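Local coordinates for protein PATF (Prochloron didemni, PDB 4BG2) that belongs to the patellamide (cyanobactin) pathway and is probably a prenyltransferase or a close relative of one, built on an antiparallel beta-barrel ringed by helices, at residues A[268-273]-A[298-303]; A[16-21]-A[48-53]; A[152-157]-A[168-173]; A[85-90]-A[96-101]. All coordinates share one frame; numbering follows the deposited sequence.

Contact 1: residues A[268-273]-A[298-303]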
# COMPACT_ATOMS: atom_id res chain seq x y z
N ASN A 268 -13.51 12.17 -9.09
CA ASN A 268 -14.25 12.17 -10.36
C ASN A 268 -13.70 11.14 -11.33
O ASN A 268 -14.45 10.41 -11.98
CB ASN A 268 -14.15 13.54 -11.01
CG ASN A 268 -14.98 14.58 -10.29
OD1 ASN A 268 -15.91 14.26 -9.55
ND2 ASN A 268 -14.64 15.82 -10.51
N PHE A 269 -12.37 11.10 -11.42
CA PHE A 269 -11.74 10.11 -12.27
C PHE A 269 -12.17 8.70 -11.85
O PHE A 269 -12.54 7.89 -12.69
CB PHE A 269 -10.23 10.25 -12.23
CG PHE A 269 -9.52 9.08 -12.84
CD1 PHE A 269 -9.40 8.97 -14.22
CD2 PHE A 269 -9.02 8.07 -12.04
CE1 PHE A 269 -8.76 7.88 -14.78
CE2 PHE A 269 -8.38 6.98 -12.60
CZ PHE A 269 -8.24 6.89 -13.97
N CYS A 270 -12.14 8.44 -10.55
CA CYS A 270 -12.51 7.11 -10.03
C CYS A 270 -13.94 6.69 -10.37
O CYS A 270 -14.14 5.52 -10.75
CB CYS A 270 -12.32 7.03 -8.52
SG CYS A 270 -10.60 6.77 -8.08
N GLN A 271 -14.89 7.63 -10.27
CA GLN A 271 -16.31 7.34 -10.50
C GLN A 271 -16.63 7.06 -11.95
O GLN A 271 -17.63 6.40 -12.25
CB GLN A 271 -17.27 8.45 -9.92
CG GLN A 271 -17.31 9.82 -10.63
CD GLN A 271 -18.34 10.82 -10.06
OE1 GLN A 271 -18.05 12.01 -9.86
NE2 GLN A 271 -19.55 10.34 -9.82
N SER A 272 -15.79 7.53 -12.87
CA SER A 272 -15.96 7.23 -14.28
C SER A 272 -15.23 5.96 -14.72
O SER A 272 -15.45 5.48 -15.83
CB SER A 272 -15.46 8.40 -15.12
OG SER A 272 -14.11 8.69 -14.80
N GLN A 273 -14.35 5.41 -13.88
CA GLN A 273 -13.59 4.20 -14.26
C GLN A 273 -14.28 2.91 -13.86
O GLN A 273 -14.81 2.79 -12.77
CB GLN A 273 -12.20 4.22 -13.64
CG GLN A 273 -11.24 5.25 -14.19
CD GLN A 273 -11.10 5.15 -15.69
OE1 GLN A 273 -10.37 4.30 -16.20
NE2 GLN A 273 -11.81 6.01 -16.41
N PHE A 298 -4.74 8.97 -2.04
CA PHE A 298 -5.98 8.39 -2.53
C PHE A 298 -5.63 7.13 -3.36
O PHE A 298 -4.98 7.21 -4.38
CB PHE A 298 -6.65 9.46 -3.38
CG PHE A 298 -8.11 9.21 -3.68
CD1 PHE A 298 -8.55 7.99 -4.15
CD2 PHE A 298 -9.02 10.24 -3.54
CE1 PHE A 298 -9.90 7.78 -4.45
CE2 PHE A 298 -10.36 10.05 -3.85
CZ PHE A 298 -10.81 8.81 -4.29
N TYR A 299 -6.14 5.99 -2.92
CA TYR A 299 -5.84 4.68 -3.51
C TYR A 299 -7.10 4.17 -4.18
O TYR A 299 -8.18 4.39 -3.67
CB TYR A 299 -5.44 3.71 -2.39
CG TYR A 299 -4.10 3.96 -1.78
CD1 TYR A 299 -3.92 4.86 -0.74
CD2 TYR A 299 -2.96 3.31 -2.29
CE1 TYR A 299 -2.64 5.08 -0.19
CE2 TYR A 299 -1.70 3.52 -1.75
CZ TYR A 299 -1.54 4.40 -0.71
OH TYR A 299 -0.26 4.60 -0.23
N TYR A 300 -6.96 3.51 -5.31
CA TYR A 300 -8.04 2.74 -5.89
C TYR A 300 -7.48 1.43 -6.44
O TYR A 300 -6.34 1.40 -6.92
CB TYR A 300 -8.81 3.55 -6.95
CG TYR A 300 -8.02 3.92 -8.17
CD1 TYR A 300 -7.25 5.06 -8.21
CD2 TYR A 300 -8.09 3.14 -9.31
CE1 TYR A 300 -6.54 5.41 -9.34
CE2 TYR A 300 -7.40 3.48 -10.45
CZ TYR A 300 -6.61 4.61 -10.46
OH TYR A 300 -5.90 4.92 -11.59
N ASP A 301 -8.29 0.38 -6.39
CA ASP A 301 -7.88 -0.99 -6.65
C ASP A 301 -8.68 -1.54 -7.82
O ASP A 301 -9.92 -1.44 -7.83
CB ASP A 301 -8.11 -1.83 -5.40
CG ASP A 301 -7.52 -3.25 -5.49
OD1 ASP A 301 -6.62 -3.52 -6.32
OD2 ASP A 301 -7.94 -4.11 -4.68
N GLN A 302 -7.98 -2.09 -8.81
CA GLN A 302 -8.59 -2.67 -9.98
C GLN A 302 -8.13 -4.12 -10.15
O GLN A 302 -6.94 -4.43 -9.94
CB GLN A 302 -8.24 -1.84 -11.21
CG GLN A 302 -8.88 -0.46 -11.19
CD GLN A 302 -8.44 0.41 -12.35
OE1 GLN A 302 -7.28 0.80 -12.42
NE2 GLN A 302 -9.36 0.73 -13.25
N TRP A 303 -9.07 -5.00 -10.50
CA TRP A 303 -8.80 -6.43 -10.65
C TRP A 303 -8.74 -6.78 -12.13
O TRP A 303 -9.64 -6.44 -12.90
CB TRP A 303 -9.83 -7.28 -9.86
CG TRP A 303 -9.63 -7.21 -8.32
CD1 TRP A 303 -9.12 -6.13 -7.60
CD2 TRP A 303 -9.94 -8.22 -7.33
NE1 TRP A 303 -9.08 -6.44 -6.26
CE2 TRP A 303 -9.58 -7.70 -6.06
CE3 TRP A 303 -10.48 -9.52 -7.40
CZ2 TRP A 303 -9.75 -8.43 -4.87
CZ3 TRP A 303 -10.66 -10.24 -6.22
CH2 TRP A 303 -10.28 -9.69 -4.97
O HOH W 1 -8.61 2.56 -15.18

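Contact 2: residues A[16-21]-A[48-53]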
# COMPACT_ATOMS: atom_id res chain seq x y z
N LEU A 16 -1.76 -3.98 -17.45
CA LEU A 16 -0.96 -2.91 -18.06
C LEU A 16 -1.83 -1.71 -18.36
O LEU A 16 -1.42 -0.57 -18.19
CB LEU A 16 -0.32 -3.43 -19.35
CG LEU A 16 0.74 -2.54 -19.99
CD1 LEU A 16 1.75 -2.05 -18.97
CD2 LEU A 16 1.43 -3.31 -21.12
N GLN A 17 -3.04 -1.96 -18.83
CA GLN A 17 -3.96 -0.88 -19.16
C GLN A 17 -4.34 -0.05 -17.92
O GLN A 17 -4.31 1.16 -17.97
CB GLN A 17 -5.19 -1.42 -19.88
CG GLN A 17 -6.09 -0.29 -20.33
CD GLN A 17 -5.40 0.70 -21.27
OE1 GLN A 17 -4.62 0.32 -22.14
NE2 GLN A 17 -5.67 1.98 -21.07
N PHE A 18 -4.60 -0.72 -16.79
CA PHE A 18 -4.78 0.01 -15.52
C PHE A 18 -3.63 0.96 -15.24
O PHE A 18 -3.83 2.13 -14.91
CB PHE A 18 -4.92 -0.94 -14.32
CG PHE A 18 -6.09 -1.87 -14.42
CD1 PHE A 18 -7.22 -1.52 -15.13
CD2 PHE A 18 -6.05 -3.11 -13.81
CE1 PHE A 18 -8.29 -2.39 -15.23
CE2 PHE A 18 -7.12 -3.97 -13.89
CZ PHE A 18 -8.25 -3.61 -14.60
N VAL A 19 -2.41 0.43 -15.35
CA VAL A 19 -1.22 1.21 -15.04
C VAL A 19 -1.10 2.37 -16.04
O VAL A 19 -0.84 3.51 -15.65
CB VAL A 19 0.03 0.31 -15.04
CG1 VAL A 19 1.28 1.15 -15.05
CG2 VAL A 19 0.02 -0.63 -13.85
N ARG A 20 -1.31 2.10 -17.32
CA ARG A 20 -1.22 3.15 -18.36
C ARG A 20 -2.32 4.22 -18.23
O ARG A 20 -2.05 5.41 -18.28
CB ARG A 20 -1.26 2.54 -19.75
CG ARG A 20 -0.03 1.70 -20.10
CD ARG A 20 1.17 2.56 -20.47
NE ARG A 20 2.41 1.77 -20.56
CZ ARG A 20 2.71 0.95 -21.57
NH1 ARG A 20 1.87 0.78 -22.58
NH2 ARG A 20 3.86 0.29 -21.56
N THR A 21 -3.55 3.78 -18.02
CA THR A 21 -4.67 4.71 -17.83
C THR A 21 -4.43 5.66 -16.66
O THR A 21 -4.74 6.84 -16.75
CB THR A 21 -5.97 3.95 -17.63
OG1 THR A 21 -6.16 3.11 -18.77
CG2 THR A 21 -7.17 4.91 -17.49
N CYS A 48 -4.15 -10.69 -10.88
CA CYS A 48 -3.61 -9.65 -10.03
C CYS A 48 -4.58 -8.52 -9.77
O CYS A 48 -5.48 -8.26 -10.57
CB CYS A 48 -2.36 -9.07 -10.67
SG CYS A 48 -0.92 -10.16 -10.62
N SER A 49 -4.38 -7.85 -8.65
CA SER A 49 -4.99 -6.56 -8.40
C SER A 49 -3.93 -5.48 -8.54
O SER A 49 -2.77 -5.67 -8.17
CB SER A 49 -5.67 -6.52 -7.03
OG SER A 49 -4.80 -5.98 -6.07
N VAL A 50 -4.30 -4.36 -9.15
CA VAL A 50 -3.41 -3.23 -9.27
C VAL A 50 -3.98 -2.11 -8.45
O VAL A 50 -5.13 -1.68 -8.69
CB VAL A 50 -3.27 -2.75 -10.73
CG1 VAL A 50 -2.36 -1.53 -10.80
CG2 VAL A 50 -2.77 -3.87 -11.63
N GLU A 51 -3.23 -1.67 -7.45
CA GLU A 51 -3.67 -0.58 -6.57
C GLU A 51 -2.87 0.64 -6.91
O GLU A 51 -1.69 0.73 -6.54
CB GLU A 51 -3.49 -0.92 -5.08
CG GLU A 51 -4.21 0.07 -4.15
CD GLU A 51 -4.26 -0.37 -2.68
OE1 GLU A 51 -3.34 -1.07 -2.24
OE2 GLU A 51 -5.22 0.00 -1.95
N SER A 52 -3.47 1.56 -7.65
CA SER A 52 -2.83 2.81 -8.02
C SER A 52 -3.18 3.88 -6.98
O SER A 52 -4.21 3.81 -6.33
CB SER A 52 -3.31 3.26 -9.41
OG SER A 52 -3.18 2.24 -10.40
N SER A 53 -2.36 4.91 -6.86
CA SER A 53 -2.69 6.01 -5.97
C SER A 53 -2.07 7.33 -6.41
O SER A 53 -1.19 7.39 -7.29
CB SER A 53 -2.27 5.65 -4.55
OG SER A 53 -0.87 5.49 -4.46

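Contact 3: residues A[152-157]-A[168-173]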
# COMPACT_ATOMS: atom_id res chain seq x y z
N THR A 152 9.30 -9.51 14.57
CA THR A 152 10.40 -9.31 13.64
C THR A 152 10.32 -7.92 13.00
O THR A 152 11.31 -7.18 13.00
CB THR A 152 10.37 -10.36 12.55
OG1 THR A 152 10.40 -11.67 13.13
CG2 THR A 152 11.56 -10.17 11.60
N ALA A 153 9.14 -7.55 12.49
CA ALA A 153 8.94 -6.21 11.88
C ALA A 153 9.22 -5.09 12.88
O ALA A 153 9.88 -4.10 12.56
CB ALA A 153 7.53 -6.08 11.32
N LEU A 154 8.70 -5.26 14.10
CA LEU A 154 8.88 -4.27 15.16
C LEU A 154 10.36 -4.07 15.51
O LEU A 154 10.81 -2.96 15.72
CB LEU A 154 8.11 -4.71 16.41
CG LEU A 154 7.63 -3.68 17.42
CD1 LEU A 154 6.71 -2.65 16.80
CD2 LEU A 154 6.91 -4.41 18.55
N VAL A 155 11.10 -5.17 15.58
CA VAL A 155 12.55 -5.11 15.78
C VAL A 155 13.26 -4.38 14.64
O VAL A 155 14.10 -3.54 14.88
CB VAL A 155 13.15 -6.53 15.90
CG1 VAL A 155 14.66 -6.51 15.72
CG2 VAL A 155 12.77 -7.14 17.24
N LEU A 156 12.90 -4.71 13.41
CA LEU A 156 13.51 -4.05 12.25
C LEU A 156 13.13 -2.58 12.20
O LEU A 156 13.91 -1.75 11.76
CB LEU A 156 13.11 -4.75 10.94
CG LEU A 156 13.50 -6.22 10.84
CD1 LEU A 156 12.95 -6.85 9.57
CD2 LEU A 156 15.02 -6.37 10.94
N ASP A 157 11.91 -2.25 12.64
CA ASP A 157 11.48 -0.85 12.70
C ASP A 157 12.26 -0.14 13.79
O ASP A 157 12.70 0.99 13.60
CB ASP A 157 9.99 -0.76 12.99
CG ASP A 157 9.53 0.64 13.29
OD1 ASP A 157 9.58 1.51 12.39
OD2 ASP A 157 9.08 0.88 14.44
N VAL A 168 -1.28 -3.47 20.39
CA VAL A 168 -2.00 -3.29 19.14
C VAL A 168 -1.14 -3.77 17.97
O VAL A 168 -1.62 -4.49 17.09
CB VAL A 168 -2.42 -1.82 18.90
CG1 VAL A 168 -3.02 -1.66 17.53
CG2 VAL A 168 -3.42 -1.35 19.98
N LEU A 169 0.12 -3.36 17.95
CA LEU A 169 1.02 -3.74 16.85
C LEU A 169 1.33 -5.25 16.87
O LEU A 169 1.35 -5.89 15.83
CB LEU A 169 2.33 -2.94 16.93
CG LEU A 169 2.15 -1.44 16.83
CD1 LEU A 169 3.47 -0.70 16.94
CD2 LEU A 169 1.43 -1.05 15.55
N LEU A 170 1.56 -5.80 18.06
CA LEU A 170 1.91 -7.23 18.16
C LEU A 170 0.73 -8.14 17.79
O LEU A 170 0.93 -9.21 17.23
CB LEU A 170 2.42 -7.57 19.56
CG LEU A 170 3.85 -7.18 19.95
CD1 LEU A 170 4.12 -7.56 21.40
CD2 LEU A 170 4.86 -7.83 19.03
N ARG A 171 -0.50 -7.70 18.10
CA ARG A 171 -1.68 -8.54 17.94
C ARG A 171 -2.49 -8.30 16.66
O ARG A 171 -2.99 -9.25 16.08
CB ARG A 171 -2.63 -8.38 19.14
CG ARG A 171 -2.07 -8.80 20.50
CD ARG A 171 -1.62 -10.25 20.56
NE ARG A 171 -2.61 -11.18 19.99
CZ ARG A 171 -2.40 -12.48 19.80
NH1 ARG A 171 -1.24 -13.05 20.13
NH2 ARG A 171 -3.36 -13.23 19.27
N ASP A 172 -2.61 -7.05 16.20
CA ASP A 172 -3.51 -6.73 15.07
C ASP A 172 -2.82 -6.37 13.73
O ASP A 172 -3.51 -6.06 12.75
CB ASP A 172 -4.47 -5.61 15.47
CG ASP A 172 -5.50 -6.07 16.53
OD1 ASP A 172 -5.61 -7.29 16.81
OD2 ASP A 172 -6.20 -5.19 17.07
N THR A 173 -1.49 -6.43 13.69
CA THR A 173 -0.75 -6.14 12.45
C THR A 173 -1.16 -7.15 11.41
O THR A 173 -1.00 -8.36 11.59
CB THR A 173 0.78 -6.13 12.68
OG1 THR A 173 1.12 -4.97 13.43
CG2 THR A 173 1.57 -6.07 11.37

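Contact 4: residues A[85-90]-A[96-101]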
# COMPACT_ATOMS: atom_id res chain seq x y z
N LYS A 85 13.80 -9.87 -7.99
CA LYS A 85 14.10 -9.50 -9.38
C LYS A 85 14.00 -8.01 -9.61
O LYS A 85 14.83 -7.43 -10.29
CB LYS A 85 13.11 -10.14 -10.35
CG LYS A 85 13.42 -11.57 -10.76
CD LYS A 85 12.18 -12.15 -11.45
CE LYS A 85 12.50 -13.27 -12.41
NZ LYS A 85 13.29 -14.33 -11.73
N LEU A 86 12.96 -7.39 -9.05
CA LEU A 86 12.73 -5.96 -9.22
C LEU A 86 13.84 -5.16 -8.57
O LEU A 86 14.39 -4.24 -9.18
CB LEU A 86 11.38 -5.55 -8.63
CG LEU A 86 11.01 -4.07 -8.73
CD1 LEU A 86 10.95 -3.66 -10.19
CD2 LEU A 86 9.69 -3.77 -8.01
N LEU A 87 14.16 -5.52 -7.33
CA LEU A 87 15.24 -4.87 -6.60
C LEU A 87 16.58 -4.99 -7.33
O LEU A 87 17.34 -4.04 -7.35
CB LEU A 87 15.35 -5.42 -5.18
CG LEU A 87 14.19 -5.13 -4.21
CD1 LEU A 87 14.36 -5.93 -2.95
CD2 LEU A 87 14.10 -3.65 -3.87
N ASP A 88 16.86 -6.16 -7.90
CA ASP A 88 18.10 -6.36 -8.68
C ASP A 88 18.14 -5.44 -9.89
O ASP A 88 19.14 -4.79 -10.13
CB ASP A 88 18.25 -7.82 -9.14
CG ASP A 88 18.64 -8.77 -8.01
OD1 ASP A 88 19.03 -8.30 -6.92
OD2 ASP A 88 18.53 -10.00 -8.21
N LYS A 89 17.04 -5.35 -10.63
CA LYS A 89 17.00 -4.43 -11.76
C LYS A 89 17.19 -2.95 -11.33
O LYS A 89 17.93 -2.20 -11.95
CB LYS A 89 15.72 -4.64 -12.57
CG LYS A 89 15.63 -6.06 -13.11
CD LYS A 89 15.02 -6.20 -14.50
CE LYS A 89 15.71 -7.33 -15.25
NZ LYS A 89 15.28 -7.30 -16.67
N ILE A 90 16.59 -2.56 -10.22
CA ILE A 90 16.67 -1.17 -9.79
C ILE A 90 18.05 -0.81 -9.24
O ILE A 90 18.57 0.27 -9.51
CB ILE A 90 15.54 -0.86 -8.79
CG1 ILE A 90 14.21 -0.86 -9.56
CG2 ILE A 90 15.75 0.47 -8.09
CD1 ILE A 90 12.99 -0.97 -8.70
N VAL A 96 21.36 5.13 -8.11
CA VAL A 96 20.34 4.55 -7.27
C VAL A 96 21.02 3.69 -6.21
O VAL A 96 21.91 2.92 -6.51
CB VAL A 96 19.31 3.71 -8.06
CG1 VAL A 96 18.46 2.87 -7.12
CG2 VAL A 96 18.41 4.61 -8.90
N ARG A 97 20.58 3.85 -4.98
CA ARG A 97 21.12 3.11 -3.88
C ARG A 97 19.93 2.60 -3.07
O ARG A 97 19.00 3.37 -2.77
CB ARG A 97 22.02 4.02 -3.06
CG ARG A 97 22.68 3.33 -1.90
CD ARG A 97 23.87 4.13 -1.43
NE ARG A 97 24.41 3.63 -0.18
CZ ARG A 97 25.61 3.96 0.27
NH1 ARG A 97 26.40 4.78 -0.42
NH2 ARG A 97 26.03 3.46 1.43
N ILE A 98 19.95 1.30 -2.78
CA ILE A 98 18.85 0.66 -2.11
C ILE A 98 19.36 -0.05 -0.87
O ILE A 98 20.20 -0.93 -0.97
CB ILE A 98 18.18 -0.38 -3.05
CG1 ILE A 98 17.52 0.29 -4.25
CG2 ILE A 98 17.15 -1.20 -2.31
CD1 ILE A 98 16.33 1.15 -3.89
N ASN A 99 18.82 0.29 0.29
CA ASN A 99 19.09 -0.45 1.50
C ASN A 99 18.01 -1.49 1.70
O ASN A 99 16.90 -1.17 2.17
CB ASN A 99 19.18 0.46 2.73
CG ASN A 99 19.63 -0.28 3.97
OD1 ASN A 99 19.62 -1.50 4.04
ND2 ASN A 99 20.02 0.47 4.97
N ARG A 100 18.34 -2.73 1.35
CA ARG A 100 17.38 -3.81 1.44
C ARG A 100 17.54 -4.68 2.70
O ARG A 100 16.91 -5.71 2.80
CB ARG A 100 17.40 -4.67 0.16
CG ARG A 100 18.73 -5.28 -0.27
CD ARG A 100 18.50 -6.26 -1.40
NE ARG A 100 18.85 -5.67 -2.68
CZ ARG A 100 18.75 -6.27 -3.87
NH1 ARG A 100 18.28 -7.50 -4.01
NH2 ARG A 100 19.12 -5.58 -4.95
N ASP A 101 18.33 -4.24 3.67
CA ASP A 101 18.60 -5.03 4.86
C ASP A 101 17.32 -5.48 5.58
O ASP A 101 17.16 -6.66 5.83
CB ASP A 101 19.56 -4.28 5.81
CG ASP A 101 20.98 -4.18 5.25
OD1 ASP A 101 21.24 -4.72 4.13
OD2 ASP A 101 21.86 -3.58 5.91

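Contact 1: residues A[268-273]-A[298-303]
Phe-269 turns the edge of its ring toward the face of Tyr-300, near its hydroxyl end, in an offset edge-to-face pair. Its CE2 does the touching, 3.4 Å from Tyr-300 OH and 3.7 Å from Tyr-300 CZ, with the ring centroids 5.7 Å apart and the planes at 64°. Behind the edge, Gln-273 lays its CG over one face of the Phe-269 ring, so the residue that follows the helix also flanks the aromatic. Further along the tyrosine, toward its root, sits the sulfur of Cys-270: SG approaches CD1 of Tyr-300 at 3.8 Å and, obliquely too, CE1 of Phe-298 at the same distance. One small residue thus touches both Phe-298 and Tyr-300, two residues apart on the same side of strand 295-303. The pairing illustrates how an outer helix is laid on a closed antiparallel barrel: the short axes of helix and strand run almost parallel, 12° apart, and every second strand residue points its side chain outward to the helix. Tyr-300 takes the less common first torsion, CG lying between backbone N and carbonyl carbon (chi1 65°), which sends the ring past Cys-270 and its OH on to a hydrogen bond with His-22 of helix 3-25. Replaced by an alanine, Tyr-300 would probably leave His-22 without its hydroxyl partner, and the edge of Phe-269 and much of the sulfur's flank without the ring they rest on. At the helix end the contact becomes polar: a single water donates to Gln-273 OE1 at 2.7 Å and accepts from Gln-302 NE2, which also reaches Gly-274 O.

Contact 2: residues A[16-21]-A[48-53]
Phe-18 and Val-50 bring their CA atoms to 7.2 Å, and the CA atoms of Val-19 and Ser-52 lie 7.4 Å apart, so a turn of helix 3-25 lies directly against the start of strand 48-57. Val-50 is the pivot, and its two methyls are divided between two helix residues. CG2 comes up to the edge of the Phe-18 ring, near its plane, 4.0 Å from CD2. With CG1 anti to the backbone N (chi1 178°), the other methyl is directed to Val-19, meeting its CG2 at 4.0 Å while the two side chains cross at about a right angle. The meeting is wholly apolar, and all three residues are buried. On the helix side facing away from the strand, Thr-21 OG1 donates a hydrogen bond to Gln-17 O at 2.8 Å and accepts from Gln-17 NE2, a link internal to the turn. Phe-18 also touches Gln-302, so the helix spans the seam between strands 48-57 and 295-303. On the strand, Ser-49 points the other way, probably into the barrel; Glu-51, also on the side remote from the helix, bonds to Tyr-246 OH. A ten-stranded antiparallel barrel with helices packed on its outside is consistent with the ABBA (PT-barrel) fold of prenyltransferases.

Contact 3: residues A[152-157]-A[168-173]
Leu-154 meets two consecutive leucines, giving one methyl to each. Its CD1 lies 3.8 Å from CD1 of Leu-169, and its CD2 lies 4.0 Å from CD2 of Leu-170; in both cases the side chains cross at about a right angle. The fork is helped by the first torsion of Leu-154, whose CG lies roughly opposite the backbone N (chi1 -154°), extending the branch across the gap from helix 147-157. The backbones stay well separated, with the CA atoms of Leu-154 and Leu-169 8.1 Å apart, and the contact is light, made by methyl groups alone. Leu-170 starts out lateral to the other helix, and only the end of its chain swings in. One step back, Thr-173 OG1 donates to Leu-169 O at 2.6 Å, in the carbonyl plane and on a lone pair, so the hydroxyl takes up a carbonyl near the end of the second helix. Further out, Tyr-161 touches both Leu-154 and Leu-169, and it is itself held by Asp-157, whose OD2 bonds to the Tyr-161 hydroxyl and to Gly-159 N. Leu-190 and Pro-192 of strand 186-194 lie against Leu-154 and Leu-169 respectively, setting the pair of helices on the sheet. Two successive helices, joined by a short turn and leaning on the strands that follow, form the connection from strand 133-140 to strand 173-181, an arrangement consistent with the ABBA prenyltransferase barrel, in which helices connect antiparallel strands on the outside.

Contact 4: residues A[85-90]-A[96-101]
Ile-90 and Val-96 form the tight end of this contact, CG2 of the isoleucine lying 3.7 Å from CG1 of the valine. The same Val-96 methyl also rests 3.5 Å from Ile-90 O. Ile-98 joins more loosely, its CG2 at 4.2 Å from CD2 of Leu-87 and its CG1 as far from CG2 of Ile-90. Toward the solvent side the character changes from methyls to charges. Arg-100, bent at its third torsion (chi3 101°), brings its guanidinium over Leu-87, whose CB sits above one face. At the edge of the group, NH1 donates to Asp-88 OD1 at 3.1 Å, on the syn side but 33° out of the carboxylate plane, with the carboxylate and guanidinium planes 32° apart. NH2 adds only a weak bond to that oxygen; its stronger partner is Asp-91, with which it forms a salt bridge, so the cation is shared by two acids of one helix. A serine in place of Arg-100 would probably leave Asp-88 and Asp-91 without their common partner and uncover the Leu-87 flank. Arg-100 also holds the N-cap position of helix 101-110, and just before it Asn-99 OD1 accepts from Asp-101 N in an Asx turn. Helix 79-91 and the loop that follows it lean on the barrel: Leu-87 and Ile-90 touch Val-134 of strand 133-140, while Leu-87, Ile-98 and Arg-100 touch Leu-180 of strand 173-181.

In the fold
Read from the N terminus, the four contacts follow one another in series, without nesting or crossing. Contact 2 closes first, returning the chain from helix 3-25 through helix 34-42 to strand 48-57. Contact 4 then folds the loop leading to helix 101-110 back on helix 79-91, and contact 3 closes the short connection between helices 147-157 and 163-172; these two come within about 6 Å at their nearest atoms, without touching. Contact 1 closes last, and its strand 295-303 pairs with strand 48-57 of contact 2, so the barrel's first and last strands meet. That seam lies across the chain's centre from contact 3, whose centre is about 31 Å from that of contact 1.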